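Local coordinates for protein pyocin S5 (Pseudomonas aeruginosa PAO1, PDB 6THK) that is a bacteriocin that probably kills susceptible bacteria by opening pores in their cytoplasmic membrane and so dissipating cellular energy, at residues S367-H371 / E485-E489; R341-M345 / A491-S497; S421-F426 / P437-I442; F338-T342 / G468-F472. The protein carries 1 engineered substitution. One frame throughout, in Å; residues are numbered along the deposited sequence.

Contact 1 (S367-H371 / E485-E489); sequences SFEKH and EDLLE. With ZN (zinc ion), chain H.
Glu485, at the start of helix 485-498, splits its carboxylate between a metal and a serine of helix 361-378. OE2 binds the zinc ion at 2.2 Å, while OE1 accepts a hydrogen bond of 3.0 Å from Ser367 OG, which arrives from above the carboxylate plane, 63° out of it. Arg359 is a second hydrogen-bond partner of that hydroxyl. The aliphatic part of Lys370 passes across the same carboxylate, its CD 3.5 Å from Glu485 OE2. Leu488 fills the buried side of the contact. With CG anti to the backbone N (chi1 166°), its two methyls part on the facing side of the other helix: CD2 rests 3.5 Å from Ser367 O, and CD1 meets the edge of the Phe368 ring, whose other neighbours include Trp435 and Phe439. One helical turn after Glu485, Glu489 gives a single oxygen, OE1, to the zinc at 2.3 Å. His371 completes the protein ligands, with NE2 2.2 Å from the metal and its ring plane turned 72° from the Glu489 carboxylate. Two carboxylates spaced i, i+4 and one imidazole thus tie together two clearly inclined helices through zinc, and the metal's charge probably offsets the repulsion expected between the two neighbouring glutamates.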
loop_
_atom_site.group_PDB
_atom_site.type_symbol
_atom_site.label_atom_id
_atom_site.label_comp_id
_atom_site.label_asym_id
_atom_site.label_seq_id
_atom_site.Cartn_x
_atom_site.Cartn_y
_atom_site.Cartn_z
ATOM N N SER A 367 13.031 57.709 38.178
ATOM C CA SER A 367 13.863 56.878 39.066
ATOM C C SER A 367 15.329 57.255 38.942
ATOM O O SER A 367 16.000 57.426 39.958
ATOM C CB SER A 367 13.703 55.391 38.746
ATOM O OG SER A 367 12.380 54.920 38.940
ATOM N N PHE A 368 15.824 57.380 37.687
ATOM C CA PHE A 368 17.219 57.709 37.380
ATOM C C PHE A 368 17.619 59.131 37.772
ATOM O O PHE A 368 18.760 59.331 38.190
ATOM C CB PHE A 368 17.539 57.432 35.905
ATOM C CG PHE A 368 19.013 57.440 35.571
ATOM C CD1 PHE A 368 19.817 56.341 35.860
ATOM C CD2 PHE A 368 19.594 58.539 34.945
ATOM C CE1 PHE A 368 21.178 56.346 35.542
ATOM C CE2 PHE A 368 20.957 58.547 34.642
ATOM C CZ PHE A 368 21.739 57.448 34.930
ATOM N N GLU A 369 16.700 60.115 37.615
ATOM C CA GLU A 369 16.935 61.524 37.975
ATOM C C GLU A 369 17.133 61.686 39.473
ATOM O O GLU A 369 17.953 62.507 39.875
ATOM C CB GLU A 369 15.807 62.443 37.487
ATOM N N LYS A 370 16.391 60.895 40.283
ATOM C CA LYS A 370 16.448 60.827 41.746
ATOM C C LYS A 370 17.885 60.500 42.252
ATOM O O LYS A 370 18.409 61.225 43.102
ATOM C CB LYS A 370 15.415 59.797 42.260
ATOM C CG LYS A 370 15.606 59.357 43.704
ATOM C CD LYS A 370 14.805 58.116 43.996
ATOM C CE LYS A 370 14.287 58.127 45.403
ATOM N NZ LYS A 370 13.013 57.376 45.501
ATOM N N HIS A 371 18.526 59.438 41.690
ATOM C CA HIS A 371 19.887 58.980 42.059
ATOM C C HIS A 371 21.036 59.549 41.184
ATOM O O HIS A 371 22.220 59.302 41.461
ATOM C CB HIS A 371 19.940 57.440 42.068
ATOM C CG HIS A 371 19.218 56.821 43.226
ATOM N ND1 HIS A 371 19.768 56.821 44.509
ATOM C CD2 HIS A 371 18.009 56.215 43.269
ATOM C CE1 HIS A 371 18.884 56.223 45.274
ATOM N NE2 HIS A 371 17.812 55.842 44.586
ATOM N N GLU A 485 13.255 49.755 40.460
ATOM C CA GLU A 485 13.934 50.753 41.291
ATOM C C GLU A 485 15.038 50.139 42.157
ATOM O O GLU A 485 16.095 50.752 42.283
ATOM C CB GLU A 485 12.932 51.517 42.180
ATOM C CG GLU A 485 13.523 52.732 42.891
ATOM C CD GLU A 485 13.181 54.120 42.378
ATOM O OE1 GLU A 485 12.061 54.318 41.853
ATOM O OE2 GLU A 485 14.013 55.033 42.576
ATOM N N ASP A 486 14.798 48.945 42.759
ATOM C CA ASP A 486 15.785 48.268 43.612
ATOM C C ASP A 486 16.960 47.730 42.802
ATOM O O ASP A 486 18.068 47.665 43.332
ATOM C CB ASP A 486 15.164 47.197 44.540
ATOM C CG ASP A 486 14.363 46.091 43.882
ATOM O OD1 ASP A 486 14.974 45.236 43.210
ATOM O OD2 ASP A 486 13.129 46.033 44.112
ATOM N N LEU A 487 16.744 47.435 41.505
ATOM C CA LEU A 487 17.828 47.005 40.619
ATOM C C LEU A 487 18.713 48.192 40.237
ATOM O O LEU A 487 19.927 48.025 40.116
ATOM C CB LEU A 487 17.326 46.258 39.380
ATOM C CG LEU A 487 16.797 44.849 39.606
ATOM C CD1 LEU A 487 16.264 44.279 38.321
ATOM C CD2 LEU A 487 17.872 43.934 40.170
ATOM N N LEU A 488 18.110 49.397 40.107
ATOM C CA LEU A 488 18.812 50.654 39.835
ATOM C C LEU A 488 19.696 51.009 41.032
ATOM O O LEU A 488 20.883 51.263 40.826
ATOM C CB LEU A 488 17.831 51.800 39.535
ATOM C CG LEU A 488 18.417 53.224 39.557
ATOM C CD1 LEU A 488 19.482 53.415 38.476
ATOM C CD2 LEU A 488 17.334 54.262 39.409
ATOM N N GLU A 489 19.121 51.021 42.257
ATOM C CA GLU A 489 19.822 51.295 43.512
ATOM C C GLU A 489 21.059 50.419 43.699
ATOM O O GLU A 489 22.134 50.940 43.992
ATOM C CB GLU A 489 18.870 51.123 44.698
ATOM C CG GLU A 489 18.244 52.443 45.106
ATOM C CD GLU A 489 16.806 52.378 45.577
ATOM O OE1 GLU A 489 16.100 53.401 45.453
ATOM O OE2 GLU A 489 16.375 51.305 46.059
HETATM ZN ZN ZN H . 15.793 55.104 43.933
#

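Contact 2 (R341-M345 / A491-S497); sequences RTSEM and ANNLVIS
Leu494 and Arg341 meet where two antiparallel helices of the colicin pore-forming domain lie side by side: the short segments run at 160° to each other, with axes 10.8 Å apart. Apolar packing centres on Leu494, whose two methyls part ways. CD2 turns to the buried side, 3.7 Å from Met345 CB, and also brushes Thr342. CD1 goes outward beneath the arginine, lying 3.7 Å from Arg341 NE over one face of the guanidinium group. One turn away, Met345 bends at chi2 (56°) and again at chi3, which brings SD to 3.8 Å from Ala491 N and CE to 3.9 Å from Ala491 CB. Met345 also touches Met476, so it packs against helix 468-481 as well. The polar part lies at the exposed margin. Arg341 keeps an extended chain from CG to NE, which carries the charged group past Leu494 to the next turn of helix 485-498. There NH2 skirts Asn493, 4.1 Å from its CB. At the end of the chain, Arg341 NH1 makes a close polar approach to the serine hydroxyl, 2.7 Å from Ser497 OG.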
loop_
_atom_site.group_PDB
_atom_site.type_symbol
_atom_site.label_atom_id
_atom_site.label_comp_id
_atom_site.label_asym_id
_atom_site.label_seq_id
_atom_site.Cartn_x
_atom_site.Cartn_y
_atom_site.Cartn_z
ATOM N N ARG A 341 31.528 40.587 42.894
ATOM C CA ARG A 341 30.480 41.602 43.061
ATOM C C ARG A 341 29.798 42.054 41.742
ATOM O O ARG A 341 28.587 42.312 41.754
ATOM C CB ARG A 341 31.023 42.815 43.832
ATOM C CG ARG A 341 29.917 43.710 44.382
ATOM C CD ARG A 341 30.427 44.952 45.051
ATOM N NE ARG A 341 29.310 45.859 45.289
ATOM C CZ ARG A 341 29.399 47.020 45.926
ATOM N NH1 ARG A 341 30.572 47.425 46.410
ATOM N NH2 ARG A 341 28.324 47.779 46.097
ATOM N N THR A 342 30.572 42.188 40.632
ATOM C CA THR A 342 30.015 42.589 39.334
ATOM C C THR A 342 29.131 41.471 38.781
ATOM O O THR A 342 28.007 41.734 38.345
ATOM C CB THR A 342 31.109 43.084 38.373
ATOM O OG1 THR A 342 31.881 44.096 39.041
ATOM C CG2 THR A 342 30.522 43.692 37.093
ATOM N N SER A 343 29.617 40.216 38.881
ATOM C CA SER A 343 28.901 39.007 38.459
ATOM C C SER A 343 27.611 38.769 39.246
ATOM O O SER A 343 26.606 38.316 38.678
ATOM C CB SER A 343 29.800 37.791 38.584
ATOM O OG SER A 343 29.276 36.796 37.729
ATOM N N GLU A 344 27.651 39.050 40.552
ATOM C CA GLU A 344 26.488 38.939 41.424
ATOM C C GLU A 344 25.491 40.037 41.013
ATOM O O GLU A 344 24.297 39.792 40.986
ATOM C CB GLU A 344 26.922 39.076 42.907
ATOM C CG GLU A 344 25.798 39.046 43.941
ATOM C CD GLU A 344 24.839 37.858 43.946
ATOM O OE1 GLU A 344 25.272 36.721 43.640
ATOM O OE2 GLU A 344 23.656 38.068 44.302
ATOM N N MET A 345 25.988 41.229 40.659
ATOM C CA MET A 345 25.126 42.325 40.197
ATOM C C MET A 345 24.472 41.972 38.838
ATOM O O MET A 345 23.288 42.231 38.667
ATOM C CB MET A 345 25.874 43.661 40.155
ATOM C CG MET A 345 24.987 44.851 39.793
ATOM S SD MET A 345 23.586 45.009 40.911
ATOM C CE MET A 345 22.229 45.164 39.721
ATOM N N ALA A 491 22.760 48.697 41.351
ATOM C CA ALA A 491 23.746 48.932 40.302
ATOM C C ALA A 491 24.406 50.270 40.518
ATOM O O ALA A 491 25.622 50.377 40.369
ATOM C CB ALA A 491 23.100 48.851 38.929
ATOM N N ASN A 492 23.612 51.275 40.934
ATOM C CA ASN A 492 24.082 52.609 41.268
ATOM C C ASN A 492 25.137 52.544 42.386
ATOM O O ASN A 492 26.145 53.242 42.297
ATOM C CB ASN A 492 22.896 53.532 41.620
ATOM C CG ASN A 492 23.275 54.908 42.105
ATOM O OD1 ASN A 492 23.046 55.268 43.270
ATOM N ND2 ASN A 492 23.862 55.711 41.228
ATOM N N ASN A 493 24.940 51.659 43.399
ATOM C CA ASN A 493 25.899 51.448 44.490
ATOM C C ASN A 493 27.197 50.896 43.927
ATOM O O ASN A 493 28.247 51.451 44.225
ATOM C CB ASN A 493 25.347 50.501 45.541
ATOM C CG ASN A 493 24.172 51.023 46.337
ATOM O OD1 ASN A 493 23.454 50.240 46.978
ATOM N ND2 ASN A 493 23.943 52.344 46.340
ATOM N N LEU A 494 27.122 49.871 43.052
ATOM C CA LEU A 494 28.303 49.288 42.403
ATOM C C LEU A 494 29.109 50.324 41.604
ATOM O O LEU A 494 30.327 50.311 41.705
ATOM C CB LEU A 494 27.929 48.095 41.527
ATOM C CG LEU A 494 29.059 47.333 40.814
ATOM C CD1 LEU A 494 30.050 46.703 41.808
ATOM C CD2 LEU A 494 28.476 46.272 39.877
ATOM N N VAL A 495 28.442 51.217 40.834
ATOM C CA VAL A 495 29.114 52.274 40.052
ATOM C C VAL A 495 29.942 53.149 41.011
ATOM O O VAL A 495 31.150 53.255 40.839
ATOM C CB VAL A 495 28.120 53.132 39.220
ATOM C CG1 VAL A 495 28.821 54.313 38.562
ATOM C CG2 VAL A 495 27.404 52.289 38.170
ATOM N N ILE A 496 29.300 53.665 42.047
ATOM C CA ILE A 496 29.954 54.529 43.009
ATOM C C ILE A 496 31.089 53.810 43.708
ATOM O O ILE A 496 32.134 54.385 43.964
ATOM C CB ILE A 496 28.955 55.031 44.055
ATOM C CG1 ILE A 496 28.084 56.138 43.465
ATOM C CG2 ILE A 496 29.689 55.515 45.290
ATOM C CD1 ILE A 496 26.725 56.250 44.115
ATOM N N SER A 497 30.835 52.557 44.058
ATOM C CA SER A 497 31.801 51.705 44.728
ATOM C C SER A 497 32.981 51.468 43.806
ATOM O O SER A 497 34.114 51.381 44.249
ATOM C CB SER A 497 31.143 50.384 45.139
ATOM O OG SER A 497 32.024 49.281 45.040
#

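Contact 3 (S421-F426 / P437-I442); sequences SLYQEF and PFFVKI
Lys441 NZ donates a hydrogen bond of 2.9 Å to Ser421 OG across the outer side of the helix pair. To get there the lysine chain folds at chi2, chi3 and chi4, and its CG lies 4.0 Å from Leu422 CD1 on the way. Near the other end, Glu425 reaches over to Pro437: its chain bends at chi2 (74°), so that CG comes 3.5 Å from Pro437 O and one carboxylate oxygen, OE2, comes up against Pro437 CB. The two segments are the arms of an alpha-alpha hairpin, helix 419-431 turning through a short connection into helix 436-446, with axes 9.5 Å apart inside the all-helical colicin pore-forming domain. Its buried side is aromatic. The edge of Phe426 points at the face of Phe438 in an offset edge-to-face pair, with ring centroids 5.1 Å apart and planes at 80°; Phe426 CD2 comes to 3.4 Å from Phe438 CE1. Trp435, from the connection, meets both rings edge-to-face, and Val478 of helix 468-481 touches both side chains. Farther along the hairpin Leu422 CD1 packs 3.9 Å from Phe438 CE1 and 4.1 Å from Ile442 CG2.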
loop_
_atom_site.group_PDB
_atom_site.type_symbol
_atom_site.label_atom_id
_atom_site.label_comp_id
_atom_site.label_asym_id
_atom_site.label_seq_id
_atom_site.Cartn_x
_atom_site.Cartn_y
_atom_site.Cartn_z
ATOM N N SER A 421 22.576 52.260 16.239
ATOM C CA SER A 421 21.687 53.357 16.629
ATOM C C SER A 421 21.564 53.450 18.132
ATOM O O SER A 421 21.589 54.555 18.674
ATOM C CB SER A 421 20.305 53.186 16.009
ATOM O OG SER A 421 19.501 54.323 16.274
ATOM N N LEU A 422 21.422 52.302 18.775
ATOM C CA LEU A 422 21.268 52.217 20.212
ATOM C C LEU A 422 22.518 52.653 20.951
ATOM O O LEU A 422 22.458 53.435 21.884
ATOM C CB LEU A 422 20.923 50.785 20.601
ATOM C CG LEU A 422 20.698 50.578 22.090
ATOM C CD1 LEU A 422 19.785 51.670 22.605
ATOM C CD2 LEU A 422 20.110 49.207 22.347
ATOM N N TYR A 423 23.649 52.116 20.525
ATOM C CA TYR A 423 24.929 52.426 21.131
ATOM C C TYR A 423 25.323 53.880 20.975
ATOM O O TYR A 423 25.933 54.460 21.858
ATOM C CB TYR A 423 25.996 51.465 20.635
ATOM C CG TYR A 423 25.684 50.071 21.083
ATOM C CD1 TYR A 423 25.278 49.828 22.383
ATOM C CD2 TYR A 423 25.750 49.007 20.209
ATOM C CE1 TYR A 423 24.968 48.559 22.805
ATOM C CE2 TYR A 423 25.437 47.732 20.621
ATOM C CZ TYR A 423 25.055 47.515 21.922
ATOM O OH TYR A 423 24.755 46.246 22.333
ATOM N N GLN A 424 24.999 54.458 19.831
ATOM C CA GLN A 424 25.304 55.847 19.606
ATOM C C GLN A 424 24.553 56.702 20.609
ATOM O O GLN A 424 25.113 57.607 21.194
ATOM C CB GLN A 424 24.898 56.243 18.199
ATOM C CG GLN A 424 24.748 57.734 18.013
ATOM C CD GLN A 424 25.808 58.294 17.103
ATOM O OE1 GLN A 424 26.830 57.660 16.864
ATOM N NE2 GLN A 424 25.570 59.483 16.588
ATOM N N GLU A 425 23.283 56.403 20.827
ATOM C CA GLU A 425 22.517 57.165 21.804
ATOM C C GLU A 425 23.060 56.940 23.229
ATOM O O GLU A 425 23.021 57.834 24.055
ATOM C CB GLU A 425 20.985 57.077 21.609
ATOM C CG GLU A 425 20.199 58.170 22.382
ATOM C CD GLU A 425 20.295 59.576 21.785
ATOM O OE1 GLU A 425 20.768 59.643 20.635
ATOM O OE2 GLU A 425 19.919 60.598 22.444
ATOM N N PHE A 426 23.522 55.729 23.525
ATOM C CA PHE A 426 24.127 55.459 24.821
ATOM C C PHE A 426 25.394 56.293 24.991
ATOM O O PHE A 426 25.622 56.877 26.043
ATOM C CB PHE A 426 24.465 53.980 24.962
ATOM C CG PHE A 426 24.722 53.555 26.373
ATOM C CD1 PHE A 426 25.812 54.037 27.061
ATOM C CD2 PHE A 426 23.873 52.680 27.014
ATOM C CE1 PHE A 426 26.065 53.647 28.358
ATOM C CE2 PHE A 426 24.109 52.295 28.316
ATOM C CZ PHE A 426 25.209 52.779 28.991
ATOM N N PRO A 437 16.982 61.215 26.472
ATOM C CA PRO A 437 16.866 60.684 25.096
ATOM C C PRO A 437 17.298 59.221 24.958
ATOM O O PRO A 437 17.082 58.621 23.910
ATOM C CB PRO A 437 17.758 61.628 24.271
ATOM C CG PRO A 437 17.978 62.829 25.155
ATOM C CD PRO A 437 18.026 62.258 26.525
ATOM N N PHE A 438 18.041 58.704 25.931
ATOM C CA PHE A 438 18.365 57.283 25.911
ATOM C C PHE A 438 17.172 56.409 26.271
ATOM O O PHE A 438 16.890 55.415 25.622
ATOM C CB PHE A 438 19.515 56.925 26.837
ATOM C CG PHE A 438 19.801 55.460 26.863
ATOM C CD1 PHE A 438 20.503 54.870 25.839
ATOM C CD2 PHE A 438 19.325 54.668 27.881
ATOM C CE1 PHE A 438 20.753 53.516 25.845
ATOM C CE2 PHE A 438 19.568 53.317 27.896
ATOM C CZ PHE A 438 20.283 52.739 26.876
ATOM N N PHE A 439 16.515 56.774 27.365
ATOM C CA PHE A 439 15.368 56.037 27.868
ATOM C C PHE A 439 14.244 56.060 26.854
ATOM O O PHE A 439 13.555 55.067 26.654
ATOM C CB PHE A 439 14.913 56.583 29.220
ATOM C CG PHE A 439 15.877 56.306 30.333
ATOM C CD1 PHE A 439 16.318 55.023 30.576
ATOM C CD2 PHE A 439 16.357 57.326 31.120
ATOM C CE1 PHE A 439 17.210 54.763 31.590
ATOM C CE2 PHE A 439 17.252 57.074 32.135
ATOM C CZ PHE A 439 17.677 55.790 32.372
ATOM N N VAL A 440 14.065 57.203 26.206
ATOM C CA VAL A 440 13.043 57.332 25.188
ATOM C C VAL A 440 13.349 56.385 24.037
ATOM O O VAL A 440 12.456 55.744 23.505
ATOM C CB VAL A 440 12.967 58.764 24.643
ATOM C CG1 VAL A 440 12.270 58.773 23.298
ATOM C CG2 VAL A 440 12.245 59.664 25.623
ATOM N N LYS A 441 14.614 56.303 23.646
ATOM C CA LYS A 441 15.001 55.409 22.573
ATOM C C LYS A 441 14.758 53.948 22.940
ATOM O O LYS A 441 14.261 53.188 22.126
ATOM C CB LYS A 441 16.464 55.640 22.196
ATOM C CG LYS A 441 17.141 54.458 21.531
ATOM C CD LYS A 441 17.222 54.640 20.029
ATOM C CE LYS A 441 16.718 53.410 19.305
ATOM N NZ LYS A 441 17.425 53.194 18.019
ATOM N N ILE A 442 15.113 53.545 24.157
ATOM C CA ILE A 442 14.876 52.159 24.556
ATOM C C ILE A 442 13.394 51.834 24.663
ATOM O O ILE A 442 12.958 50.783 24.222
ATOM C CB ILE A 442 15.639 51.709 25.825
ATOM C CG1 ILE A 442 15.900 52.865 26.771
ATOM C CG2 ILE A 442 16.953 51.050 25.456
ATOM C CD1 ILE A 442 16.728 52.454 27.965
#

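Contact 4 (F338-T342 / G468-F472); sequences FGART and GILGF
Phe338 lays one face of its ring on the first turn of helix 468-481. Ile469 CA stands almost over the ring centre, 3.8 Å from the centroid and 9° off the normal, a CH-pi contact made by the backbone itself. The tip of the ring is pressed in further, with Phe338 CZ 3.4 Å from Gly468 C. On the buried side Phe472 comes next: its CB is 3.8 Å from Phe338 CE2, and the two rings are tilted by 36°, neither stacked nor edge-to-face. Thr342 wedges in beside them and points its methyl CG2 at the edge of the Phe472 ring, 3.6 Å from CD2.

Between Phe338 and Thr342 the helix is interrupted. Gly339, with a positive phi of 101°, follows the long helix 272-338 and is the N-cap of helix 340-353, so Phe338 and Thr342 face the same partner from two successive helices. That partner belongs to a predicted transmembrane stretch, consistent with the hydrophobic hairpin of channel-forming colicins.

Phe338, Gly468 and Ile469 all remain partly exposed, in contrast to Thr342 and Phe472, which are buried. From its partly exposed position the Ile469 side chain runs back past the ring, CG1 anti to the backbone N, until CD1 lies 3.5 Å from Phe338 O and equally near, at 3.5 Å, to Thr342 OG1.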
loop_
_atom_site.group_PDB
_atom_site.type_symbol
_atom_site.label_atom_id
_atom_site.label_comp_id
_atom_site.label_asym_id
_atom_site.label_seq_id
_atom_site.Cartn_x
_atom_site.Cartn_y
_atom_site.Cartn_z
ATOM N N PHE A 338 36.015 40.804 36.032
ATOM C CA PHE A 338 35.567 41.925 36.861
ATOM C C PHE A 338 35.409 41.640 38.357
ATOM O O PHE A 338 35.253 42.585 39.131
ATOM C CB PHE A 338 34.245 42.491 36.320
ATOM C CG PHE A 338 34.271 43.110 34.944
ATOM C CD1 PHE A 338 35.460 43.568 34.388
ATOM C CD2 PHE A 338 33.101 43.287 34.227
ATOM C CE1 PHE A 338 35.480 44.138 33.122
ATOM C CE2 PHE A 338 33.121 43.877 32.970
ATOM C CZ PHE A 338 34.312 44.286 32.420
ATOM N N GLY A 339 35.389 40.371 38.748
ATOM C CA GLY A 339 35.231 40.006 40.153
ATOM C C GLY A 339 33.835 39.574 40.550
ATOM O O GLY A 339 32.865 39.832 39.826
ATOM N N ALA A 340 33.734 38.952 41.741
ATOM C CA ALA A 340 32.507 38.395 42.334
ATOM C C ALA A 340 31.313 39.356 42.407
ATOM O O ALA A 340 30.217 38.967 42.006
ATOM C CB ALA A 340 32.801 37.829 43.713
ATOM N N ARG A 341 31.528 40.587 42.894
ATOM C CA ARG A 341 30.480 41.602 43.061
ATOM C C ARG A 341 29.798 42.054 41.742
ATOM O O ARG A 341 28.587 42.312 41.754
ATOM C CB ARG A 341 31.023 42.815 43.832
ATOM C CG ARG A 341 29.917 43.710 44.382
ATOM C CD ARG A 341 30.427 44.952 45.051
ATOM N NE ARG A 341 29.310 45.859 45.289
ATOM C CZ ARG A 341 29.399 47.020 45.926
ATOM N NH1 ARG A 341 30.572 47.425 46.410
ATOM N NH2 ARG A 341 28.324 47.779 46.097
ATOM N N THR A 342 30.572 42.188 40.632
ATOM C CA THR A 342 30.015 42.589 39.334
ATOM C C THR A 342 29.131 41.471 38.781
ATOM O O THR A 342 28.007 41.734 38.345
ATOM C CB THR A 342 31.109 43.084 38.373
ATOM O OG1 THR A 342 31.881 44.096 39.041
ATOM C CG2 THR A 342 30.522 43.692 37.093
ATOM N N GLY A 468 34.821 47.667 29.895
ATOM C CA GLY A 468 35.439 47.794 31.207
ATOM C C GLY A 468 34.432 47.656 32.335
ATOM O O GLY A 468 33.220 47.655 32.091
ATOM N N ILE A 469 34.925 47.563 33.583
ATOM C CA ILE A 469 34.101 47.355 34.789
ATOM C C ILE A 469 33.129 48.514 35.021
ATOM O O ILE A 469 31.969 48.258 35.354
ATOM C CB ILE A 469 34.957 46.999 36.071
ATOM C CG1 ILE A 469 34.052 46.495 37.216
ATOM C CG2 ILE A 469 35.909 48.144 36.528
ATOM C CD1 ILE A 469 34.763 45.972 38.473
ATOM N N LEU A 470 33.610 49.740 34.848
ATOM C CA LEU A 470 32.814 50.943 35.032
ATOM C C LEU A 470 31.701 51.035 34.001
ATOM O O LEU A 470 30.543 51.166 34.359
ATOM C CB LEU A 470 33.693 52.188 34.984
ATOM C CG LEU A 470 32.959 53.511 35.152
ATOM C CD1 LEU A 470 32.163 53.526 36.441
ATOM C CD2 LEU A 470 33.916 54.682 35.098
ATOM N N GLY A 471 32.059 51.002 32.724
ATOM C CA GLY A 471 31.061 51.016 31.657
ATOM C C GLY A 471 30.020 49.916 31.843
ATOM O O GLY A 471 28.816 50.177 31.732
ATOM N N PHE A 472 30.455 48.688 32.196
ATOM C CA PHE A 472 29.503 47.569 32.385
ATOM C C PHE A 472 28.537 47.805 33.550
ATOM O O PHE A 472 27.368 47.496 33.421
ATOM C CB PHE A 472 30.194 46.207 32.488
ATOM C CG PHE A 472 29.250 45.031 32.655
ATOM C CD1 PHE A 472 28.253 44.776 31.717
ATOM C CD2 PHE A 472 29.400 44.146 33.713
ATOM C CE1 PHE A 472 27.402 43.676 31.854
ATOM C CE2 PHE A 472 28.537 43.049 33.857
ATOM C CZ PHE A 472 27.552 42.816 32.916
#

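In the fold
All four contacts gather in the helical bundle at one end of a very elongated chain, 63 to 70 Å from its centre. Contacts 2 and 4 are nearest neighbours, centres about 7 Å apart: they share Arg341 and Thr342, and Val495 CG1 meets Leu470 CD1 at 4.0 Å. Helix 485-498 carries contact 2 on to the zinc site of contact 1, about 13 Å away between centres; Leu487 O touches Met345 CE at 3.7 Å. Contact 3, a local hairpin nested along the chain within the loops closed by the other three, joins contact 1 through Phe368 CB and Phe439 CE2, 3.8 Å apart. Contacts 1 and 4 do not touch.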